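Long-range contacts in uracil-DNA glycosylase (Nitratifractor salsuginis, PDB 5X3G), which belongs to the uracil-DNA glycosylase family, compact alpha/beta proteins in which helices pack around a central parallel beta sheet: residues E50-P55 / A170-S175; I74-D79 / P202-F207; D94-E99 / S107-R112. One frame throughout, in Å; residues are numbered along the deposited sequence.

Contact 1: residues E50-P55 / A170-S175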
loop_
_atom_site.group_PDB
_atom_site.type_symbol
_atom_site.label_atom_id
_atom_site.label_comp_id
_atom_site.label_asym_id
_atom_site.label_seq_id
_atom_site.Cartn_x
_atom_site.Cartn_y
_atom_site.Cartn_z
ATOM N N GLU A 50 20.747 -6.172 -5.875
ATOM C CA GLU A 50 21.273 -4.995 -6.549
ATOM C C GLU A 50 20.348 -4.596 -7.690
ATOM O O GLU A 50 19.755 -5.446 -8.360
ATOM C CB GLU A 50 22.699 -5.238 -7.087
ATOM C CG GLU A 50 23.425 -3.979 -7.576
ATOM C CD GLU A 50 23.003 -3.525 -8.964
ATOM O OE1 GLU A 50 22.579 -4.376 -9.774
ATOM O OE2 GLU A 50 23.073 -2.307 -9.233
ATOM N N GLY A 51 20.230 -3.289 -7.898
ATOM C CA GLY A 51 19.587 -2.765 -9.085
ATOM C C GLY A 51 18.081 -2.671 -9.031
ATOM O O GLY A 51 17.445 -2.628 -10.091
ATOM N N TYR A 52 17.488 -2.632 -7.840
ATOM C CA TYR A 52 16.045 -2.478 -7.735
ATOM C C TYR A 52 15.705 -1.789 -6.422
ATOM O O TYR A 52 16.497 -1.778 -5.478
ATOM C CB TYR A 52 15.316 -3.826 -7.840
ATOM C CG TYR A 52 15.571 -4.784 -6.692
ATOM C CD1 TYR A 52 14.879 -4.665 -5.491
ATOM C CD2 TYR A 52 16.484 -5.822 -6.817
ATOM C CE1 TYR A 52 15.103 -5.537 -4.445
ATOM C CE2 TYR A 52 16.712 -6.706 -5.774
ATOM C CZ TYR A 52 16.018 -6.557 -4.591
ATOM O OH TYR A 52 16.236 -7.426 -3.548
ATOM N N ILE A 53 14.504 -1.226 -6.376
ATOM C CA ILE A 53 13.970 -0.620 -5.163
ATOM C C ILE A 53 12.575 -1.186 -4.911
ATOM O O ILE A 53 11.878 -1.545 -5.861
ATOM C CB ILE A 53 13.938 0.918 -5.265
ATOM C CG1 ILE A 53 13.077 1.361 -6.445
ATOM C CG2 ILE A 53 15.347 1.479 -5.377
ATOM C CD1 ILE A 53 12.846 2.851 -6.501
ATOM N N PRO A 54 12.164 -1.294 -3.633
ATOM C CA PRO A 54 12.908 -0.959 -2.415
ATOM C C PRO A 54 14.000 -1.984 -2.139
ATOM O O PRO A 54 14.014 -3.015 -2.809
ATOM C CB PRO A 54 11.829 -0.997 -1.332
ATOM C CG PRO A 54 10.876 -2.019 -1.815
ATOM C CD PRO A 54 10.843 -1.865 -3.315
ATOM N N PRO A 55 14.895 -1.716 -1.187
ATOM C CA PRO A 55 15.931 -2.703 -0.867
ATOM C C PRO A 55 15.329 -4.041 -0.461
ATOM O O PRO A 55 14.157 -4.145 -0.092
ATOM C CB PRO A 55 16.701 -2.058 0.296
ATOM C CG PRO A 55 15.823 -0.950 0.792
ATOM C CD PRO A 55 15.065 -0.479 -0.407
ATOM N N ALA A 170 3.542 -5.424 -8.255
ATOM C CA ALA A 170 4.918 -5.895 -8.232
ATOM C C ALA A 170 5.617 -5.267 -7.035
ATOM O O ALA A 170 5.397 -4.093 -6.726
ATOM C CB ALA A 170 5.660 -5.545 -9.527
ATOM N N LEU A 171 6.459 -6.046 -6.359
ATOM C CA LEU A 171 7.085 -5.600 -5.121
ATOM C C LEU A 171 8.420 -4.896 -5.330
ATOM O O LEU A 171 9.018 -4.440 -4.349
ATOM C CB LEU A 171 7.283 -6.786 -4.170
ATOM C CG LEU A 171 6.032 -7.566 -3.765
ATOM C CD1 LEU A 171 6.365 -8.557 -2.658
ATOM C CD2 LEU A 171 4.908 -6.630 -3.339
ATOM N N LEU A 172 8.907 -4.788 -6.565
ATOM C CA LEU A 172 10.180 -4.125 -6.802
ATOM C C LEU A 172 10.108 -3.304 -8.080
ATOM O O LEU A 172 9.273 -3.543 -8.954
ATOM C CB LEU A 172 11.342 -5.134 -6.855
ATOM C CG LEU A 172 11.382 -6.241 -7.917
ATOM C CD1 LEU A 172 11.825 -5.726 -9.283
ATOM C CD2 LEU A 172 12.286 -7.372 -7.446
ATOM N N PHE A 173 11.020 -2.337 -8.176
ATOM C CA PHE A 173 11.102 -1.401 -9.289
ATOM C C PHE A 173 12.554 -1.308 -9.732
ATOM O O PHE A 173 13.450 -1.195 -8.891
ATOM C CB PHE A 173 10.578 -0.018 -8.870
ATOM C CG PHE A 173 10.804 1.070 -9.891
ATOM C CD1 PHE A 173 9.814 1.391 -10.803
ATOM C CD2 PHE A 173 11.987 1.795 -9.914
ATOM C CE1 PHE A 173 10.004 2.394 -11.731
ATOM C CE2 PHE A 173 12.187 2.799 -10.843
ATOM C CZ PHE A 173 11.191 3.099 -11.750
ATOM N N THR A 174 12.786 -1.348 -11.044
ATOM C CA THR A 174 14.118 -1.148 -11.604
ATOM C C THR A 174 14.192 0.125 -12.435
ATOM O O THR A 174 15.039 0.989 -12.183
ATOM C CB THR A 174 14.536 -2.364 -12.445
ATOM O OG1 THR A 174 13.559 -2.609 -13.464
ATOM C CG2 THR A 174 14.669 -3.598 -11.572
ATOM N N SER A 175 13.320 0.264 -13.432
ATOM C CA SER A 175 13.210 1.494 -14.199
ATOM C C SER A 175 11.773 1.631 -14.674
ATOM O O SER A 175 11.007 0.664 -14.675
ATOM C CB SER A 175 14.178 1.518 -15.388
ATOM O OG SER A 175 13.855 0.509 -16.328
#

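Contact 2: residues I74-D79 / P202-F207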
loop_
_atom_site.group_PDB
_atom_site.type_symbol
_atom_site.label_atom_id
_atom_site.label_comp_id
_atom_site.label_asym_id
_atom_site.label_seq_id
_atom_site.Cartn_x
_atom_site.Cartn_y
_atom_site.Cartn_z
ATOM N N ILE A 74 -7.246 -5.298 1.382
ATOM C CA ILE A 74 -6.020 -5.307 0.591
ATOM C C ILE A 74 -6.109 -4.131 -0.369
ATOM O O ILE A 74 -6.840 -4.192 -1.364
ATOM C CB ILE A 74 -5.815 -6.622 -0.173
ATOM C CG1 ILE A 74 -5.865 -7.814 0.785
ATOM C CG2 ILE A 74 -4.494 -6.595 -0.931
ATOM C CD1 ILE A 74 -5.517 -9.129 0.123
ATOM N N LEU A 75 -5.377 -3.063 -0.071
ATOM C CA LEU A 75 -5.355 -1.864 -0.895
ATOM C C LEU A 75 -4.204 -1.974 -1.887
ATOM O O LEU A 75 -3.045 -2.112 -1.480
ATOM C CB LEU A 75 -5.209 -0.621 -0.015
ATOM C CG LEU A 75 -5.453 0.762 -0.628
ATOM C CD1 LEU A 75 -5.772 1.728 0.489
ATOM C CD2 LEU A 75 -4.248 1.260 -1.412
ATOM N N PHE A 76 -4.518 -1.890 -3.175
ATOM C CA PHE A 76 -3.535 -2.169 -4.212
ATOM C C PHE A 76 -2.831 -0.911 -4.705
ATOM O O PHE A 76 -3.403 0.180 -4.750
ATOM C CB PHE A 76 -4.185 -2.874 -5.404
ATOM C CG PHE A 76 -4.413 -4.345 -5.195
ATOM C CD1 PHE A 76 -3.403 -5.259 -5.446
ATOM C CD2 PHE A 76 -5.644 -4.817 -4.767
ATOM C CE1 PHE A 76 -3.610 -6.616 -5.264
ATOM C CE2 PHE A 76 -5.858 -6.174 -4.582
ATOM C CZ PHE A 76 -4.838 -7.075 -4.831
ATOM N N GLY A 77 -1.555 -1.091 -5.064
ATOM C CA GLY A 77 -0.862 -0.174 -5.937
ATOM C C GLY A 77 -0.253 -0.947 -7.094
ATOM O O GLY A 77 -0.333 -2.175 -7.152
ATOM N N GLN A 78 0.352 -0.208 -8.022
ATOM C CA GLN A 78 0.983 -0.841 -9.176
ATOM C C GLN A 78 2.330 -1.448 -8.808
ATOM O O GLN A 78 2.488 -2.672 -8.789
ATOM C CB GLN A 78 1.154 0.165 -10.317
ATOM C CG GLN A 78 -0.087 0.339 -11.168
ATOM C CD GLN A 78 -0.326 -0.853 -12.076
ATOM O OE1 GLN A 78 -0.975 -1.825 -11.688
ATOM N NE2 GLN A 78 0.208 -0.785 -13.290
ATOM N N ASP A 79 3.301 -0.594 -8.512
ATOM C CA ASP A 79 4.660 -1.019 -8.215
ATOM C C ASP A 79 5.325 0.094 -7.417
ATOM O O ASP A 79 4.773 1.199 -7.310
ATOM C CB ASP A 79 5.435 -1.340 -9.509
ATOM C CG ASP A 79 5.692 -0.113 -10.364
ATOM O OD1 ASP A 79 4.878 0.831 -10.315
ATOM O OD2 ASP A 79 6.703 -0.106 -11.096
ATOM N N PRO A 202 -10.813 -10.985 2.836
ATOM C CA PRO A 202 -10.633 -9.534 2.941
ATOM C C PRO A 202 -11.157 -8.842 1.693
ATOM O O PRO A 202 -11.250 -9.428 0.614
ATOM C CB PRO A 202 -9.118 -9.372 3.077
ATOM C CG PRO A 202 -8.570 -10.520 2.326
ATOM C CD PRO A 202 -9.535 -11.661 2.541
ATOM N N THR A 203 -11.506 -7.571 1.855
ATOM C CA THR A 203 -12.082 -6.791 0.767
ATOM C C THR A 203 -10.985 -6.073 -0.010
ATOM O O THR A 203 -10.131 -5.404 0.578
ATOM C CB THR A 203 -13.095 -5.785 1.314
ATOM O OG1 THR A 203 -14.225 -6.489 1.842
ATOM C CG2 THR A 203 -13.562 -4.851 0.214
ATOM N N LEU A 204 -11.011 -6.215 -1.333
ATOM C CA LEU A 204 -10.049 -5.535 -2.188
ATOM C C LEU A 204 -10.470 -4.085 -2.393
ATOM O O LEU A 204 -11.597 -3.813 -2.814
ATOM C CB LEU A 204 -9.935 -6.242 -3.539
ATOM C CG LEU A 204 -9.702 -7.754 -3.557
ATOM C CD1 LEU A 204 -9.530 -8.242 -4.993
ATOM C CD2 LEU A 204 -8.507 -8.147 -2.694
ATOM N N ILE A 205 -9.567 -3.156 -2.094
ATOM C CA ILE A 205 -9.783 -1.738 -2.360
ATOM C C ILE A 205 -9.057 -1.397 -3.653
ATOM O O ILE A 205 -7.824 -1.474 -3.723
ATOM C CB ILE A 205 -9.295 -0.862 -1.197
ATOM C CG1 ILE A 205 -10.045 -1.219 0.085
ATOM C CG2 ILE A 205 -9.458 0.617 -1.541
ATOM C CD1 ILE A 205 -9.425 -0.622 1.323
ATOM N N LEU A 206 -9.818 -1.019 -4.674
ATOM C CA LEU A 206 -9.303 -0.908 -6.036
ATOM C C LEU A 206 -9.408 0.543 -6.494
ATOM O O LEU A 206 -10.487 1.008 -6.870
ATOM C CB LEU A 206 -10.061 -1.852 -6.961
ATOM C CG LEU A 206 -10.087 -3.305 -6.475
ATOM C CD1 LEU A 206 -11.133 -4.115 -7.227
ATOM C CD2 LEU A 206 -8.706 -3.944 -6.603
ATOM N N PHE A 207 -8.281 1.251 -6.468
ATOM C CA PHE A 207 -8.222 2.643 -6.904
ATOM C C PHE A 207 -8.129 2.698 -8.424
ATOM O O PHE A 207 -7.132 2.256 -9.006
ATOM C CB PHE A 207 -7.027 3.352 -6.273
ATOM C CG PHE A 207 -7.255 3.794 -4.858
ATOM C CD1 PHE A 207 -8.526 4.106 -4.408
ATOM C CD2 PHE A 207 -6.191 3.906 -3.977
ATOM C CE1 PHE A 207 -8.733 4.516 -3.105
ATOM C CE2 PHE A 207 -6.391 4.317 -2.674
ATOM C CZ PHE A 207 -7.663 4.622 -2.236
HETATM O O HOH W 1 -6.123 -0.006 -5.471
#

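Contact 3: residues D94-E99 / S107-R112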
loop_
_atom_site.group_PDB
_atom_site.type_symbol
_atom_site.label_atom_id
_atom_site.label_comp_id
_atom_site.label_asym_id
_atom_site.label_seq_id
_atom_site.Cartn_x
_atom_site.Cartn_y
_atom_site.Cartn_z
ATOM N N ASP A 94 4.382 6.976 0.553
ATOM C CA ASP A 94 5.564 7.554 -0.074
ATOM C C ASP A 94 6.610 7.846 0.996
ATOM O O ASP A 94 6.392 8.688 1.875
ATOM C CB ASP A 94 5.200 8.825 -0.842
ATOM C CG ASP A 94 6.327 9.312 -1.737
ATOM O OD1 ASP A 94 7.492 9.322 -1.291
ATOM O OD2 ASP A 94 6.050 9.686 -2.896
ATOM N N GLY A 95 7.754 7.169 0.902
ATOM C CA GLY A 95 8.823 7.306 1.874
ATOM C C GLY A 95 9.492 8.667 1.906
ATOM O O GLY A 95 10.269 8.925 2.831
ATOM N N ARG A 96 9.233 9.531 0.920
ATOM C CA ARG A 96 9.743 10.898 1.002
ATOM C C ARG A 96 9.055 11.688 2.101
ATOM O O ARG A 96 9.676 12.558 2.721
ATOM C CB ARG A 96 9.563 11.633 -0.327
ATOM C CG ARG A 96 10.577 11.286 -1.385
ATOM C CD ARG A 96 10.423 12.174 -2.608
ATOM N NE ARG A 96 10.606 13.582 -2.273
ATOM C CZ ARG A 96 11.789 14.183 -2.178
ATOM N NH1 ARG A 96 12.903 13.497 -2.395
ATOM N NH2 ARG A 96 11.859 15.470 -1.866
ATOM N N VAL A 97 7.782 11.409 2.348
ATOM C CA VAL A 97 7.001 12.181 3.303
ATOM C C VAL A 97 7.344 11.725 4.712
ATOM O O VAL A 97 7.339 10.526 5.011
ATOM C CB VAL A 97 5.496 12.029 3.029
ATOM C CG1 VAL A 97 4.708 12.922 3.964
ATOM C CG2 VAL A 97 5.178 12.345 1.573
ATOM N N ARG A 98 7.651 12.685 5.580
ATOM C CA ARG A 98 7.807 12.405 6.997
ATOM C C ARG A 98 6.740 13.165 7.771
ATOM O O ARG A 98 5.732 12.580 8.184
ATOM C CB ARG A 98 9.216 12.771 7.465
ATOM C CG ARG A 98 10.266 11.761 7.026
ATOM C CD ARG A 98 11.662 12.191 7.423
ATOM N NE ARG A 98 12.077 13.397 6.714
ATOM C CZ ARG A 98 13.295 13.921 6.786
ATOM N NH1 ARG A 98 14.222 13.338 7.534
ATOM N NH2 ARG A 98 13.588 15.022 6.109
ATOM N N GLU A 99 6.935 14.468 7.949
ATOM C CA GLU A 99 5.929 15.285 8.612
ATOM C C GLU A 99 4.723 15.482 7.701
ATOM O O GLU A 99 4.863 15.730 6.501
ATOM C CB GLU A 99 6.512 16.641 9.014
ATOM C CG GLU A 99 7.538 16.594 10.149
ATOM C CD GLU A 99 8.834 15.920 9.747
ATOM O OE1 GLU A 99 9.281 16.129 8.598
ATOM O OE2 GLU A 99 9.405 15.175 10.572
ATOM N N SER A 107 2.508 19.743 4.691
ATOM C CA SER A 107 3.936 19.867 4.449
ATOM C C SER A 107 4.225 19.879 2.949
ATOM O O SER A 107 3.369 19.569 2.115
ATOM C CB SER A 107 4.697 18.728 5.124
ATOM O OG SER A 107 4.470 17.500 4.455
ATOM N N ARG A 108 5.463 20.248 2.610
ATOM C CA ARG A 108 5.855 20.307 1.207
ATOM C C ARG A 108 5.838 18.923 0.571
ATOM O O ARG A 108 5.401 18.762 -0.574
ATOM C CB ARG A 108 7.238 20.944 1.077
ATOM N N GLU A 109 6.299 17.906 1.304
ATOM C CA GLU A 109 6.355 16.564 0.736
ATOM C C GLU A 109 4.965 15.967 0.555
ATOM O O GLU A 109 4.747 15.189 -0.379
ATOM C CB GLU A 109 7.222 15.658 1.608
ATOM C CG GLU A 109 8.717 15.888 1.432
ATOM C CD GLU A 109 9.164 15.795 -0.015
ATOM O OE1 GLU A 109 10.017 16.611 -0.427
ATOM O OE2 GLU A 109 8.669 14.907 -0.744
ATOM N N VAL A 110 4.016 16.308 1.430
ATOM C CA VAL A 110 2.636 15.877 1.221
ATOM C C VAL A 110 2.067 16.537 -0.027
ATOM O O VAL A 110 1.437 15.883 -0.868
ATOM C CB VAL A 110 1.776 16.187 2.460
ATOM C CG1 VAL A 110 0.300 15.982 2.149
ATOM C CG2 VAL A 110 2.189 15.318 3.629
ATOM N N ASN A 111 2.290 17.846 -0.168
ATOM C CA ASN A 111 1.750 18.572 -1.312
ATOM C C ASN A 111 2.334 18.056 -2.620
ATOM O O ASN A 111 1.637 18.002 -3.639
ATOM C CB ASN A 111 2.016 20.071 -1.167
ATOM C CG ASN A 111 0.973 20.772 -0.317
ATOM O OD1 ASN A 111 1.220 21.850 0.225
ATOM N ND2 ASN A 111 -0.202 20.162 -0.196
ATOM N N ARG A 112 3.613 17.676 -2.611
ATOM C CA ARG A 112 4.230 17.158 -3.828
ATOM C C ARG A 112 3.593 15.838 -4.254
ATOM O O ARG A 112 3.393 15.600 -5.449
ATOM C CB ARG A 112 5.737 16.992 -3.623
ATOM C CG ARG A 112 6.452 16.384 -4.819
ATOM C CD ARG A 112 7.925 16.113 -4.547
ATOM N NE ARG A 112 8.716 17.339 -4.449
ATOM C CZ ARG A 112 10.046 17.372 -4.462
ATOM N NH1 ARG A 112 10.738 16.246 -4.576
ATOM N NH2 ARG A 112 10.683 18.530 -4.366
#

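Contact 1: residues E50-P55 / A170-S175
I53 and F173 pair their backbones in a single antiparallel bridge between two loops that run in roughly opposite directions, 144° apart end to end. It is a hydrogen-bonded pair: I53 N donates to F173 O over 2.7 Å, and F173 N returns a short bond of 2.6 Å to I53 O. The return bond is bent at its hydrogen, with an angle of 141°. Both carbonyl oxygens receive a further CA-H...O contact from the facing loop, Y52 CA to F173 O at 3.1 Å and L172 CA to I53 O at 3.2 Å. Next to the bridge, the peptide before P54 is cis, and CD of its ring comes to 3.3 Å from L171 O.

The side chains sort into two groups. I53 and F173 lie side by side and point the same way; CG1 and CD1 of I53 both meet CD2 of the F173 ring, the CG1 contact being 3.7 Å. Y52 and L172 instead cross at about a right angle, and L172 CD2 stands over one face of the tyrosine ring, 4.3 Å from its centroid, a CH-pi contact. Y52 holds CG between its backbone N and carbonyl carbon; this chi1 of 66° places the ring across the loop, where CD1 meets L172 CB. T174 contributes CG2, which touches G51 O and Y52 CB, while its OG1 is bonded to E178 and H182.

Helix 40-48 receives the Y52 hydroxyl at M46 O, and its W45 meets the tyrosine ring edge-to-face. L172 reaches both helices, touching Y42, W45 and M46 of helix 40-48 and H182 of helix 179-196, where A170 and L171 also meet W186. The bridge thus joins the loop after helix 40-48 to the loop between strand 164-168 and helix 179-196.

Contact 2: residues I74-D79 / P202-F207
Strands 73-77 and 203-207 are the two inner strands of the four-stranded parallel sheet, and I74 with L204 and L75 with I205 set their register. The short strand segments run in the same sense, 30° apart, with their axes 4.7 Å from each other. I74 uses both backbone polar groups on this neighbour: its N donates to T203 O, and its O accepts from I205 N, each over 3.0 Å. Next along, F76 N makes a weak bond of 3.4 Å to I205 O. Beyond this the strands splay, and a water bridges them: it donates to F76 O and I205 O and accepts from F207 N at 2.7 Å.

On the face of I74 and L204, CD1 of I74 runs beside P202 CG, and L204 CD2 fits between I74 CB and the phenyl group of F76. L204 CD2 meets F76 CE2 at the ring edge, 3.8 Å away, while L206 CD2 lies 3.7 Å from F76 CD2. I74 CG2 covers one face of the same ring, and these contacts probably help to set the ring's rotation. The opposite face of the sheet carries L75 and I205. There L75 has CG anti to its backbone N (chi1 -167°), which carries CD2 forward to F207 CE2 at 3.9 Å; I205 CG2 touches L75 CG and also sits over a face of the F207 ring.

Strand 164-168 takes the far edge of 73-77, with L167 against I74 and F76, and strand 225-228 flanks 203-207. Such buried aliphatic and aromatic residues, alternating along adjacent parallel strands between the two faces of the sheet, are typical of the core of a three-layer alpha/beta fold with strand order 2-1-3-4, as in the uracil-DNA glycosylase superfamily.

Contact 3: residues D94-E99 / S107-R112
NE and NH2 of R96 each take one oxygen of the E109 carboxylate, NE to OE2 at 2.8 Å and NH2 to OE1 at 2.6 Å, forming a bidentate salt bridge. The arginine chain bends at its third torsion (chi3 60°) and the glutamate chain bends as well, which folds both ends toward each other. The fit is not coplanar: the two charged planes stand 64° apart, and each oxygen is met from above the carboxylate plane. R112 adds its guanidinium nearly parallel to that of R96, the planes 9° apart; R112 NH1 lies over one face of the R96 guanidinium, 3.3 Å from R96 CZ. E109 OE1 lies above the centre of the R112 group, and its charge may offset the closeness of the two arginines. A second acid, E85, takes R96 NH1.

Next to the salt bridge, V97 CG1 presses tightly on V110 CG2 at 3.5 Å, and V97 CG2 rests against E109 O and CB. At the other end S107 OG donates to E99 O over 2.7 Å and accepts from V110 N at 3.3 Å. OG is tucked back over the start of the helix, where one hydroxyl serves both segments. D94 begins the turn that contains R96: its OD1 accepts from R96 N through the anti lone pair, and R83 binds its other oxygen.

An Asx turn within a type I beta turn thus opens the first segment, while a serine N-cap begins helix 108-112, just beyond the small hairpin of strands 101-102 and 105-106.

From the N terminus, the chain leaves helix 40-48 through 50-55, enters the central sheet at 74-79 and reaches 94-99. Contact 3 closes first, across a short hairpin, and makes a local unit that lies within the longer loops of both other contacts. Contact 1 closes at 170-175, after strand 164-168, and contact 2 at 202-207, after helix 179-196. Because their segments alternate, contacts 1 and 2 cross, and they meet in space where A170 N probably bonds to Q78 O, at 3.0 Å. Contact 2 joins the inner strands, contact 1 ties the loop after helix 40-48 to the loop that follows edge strand 164-168, and contact 3 stands apart, its nearest atoms about 9 and 10 Å from contacts 1 and 2.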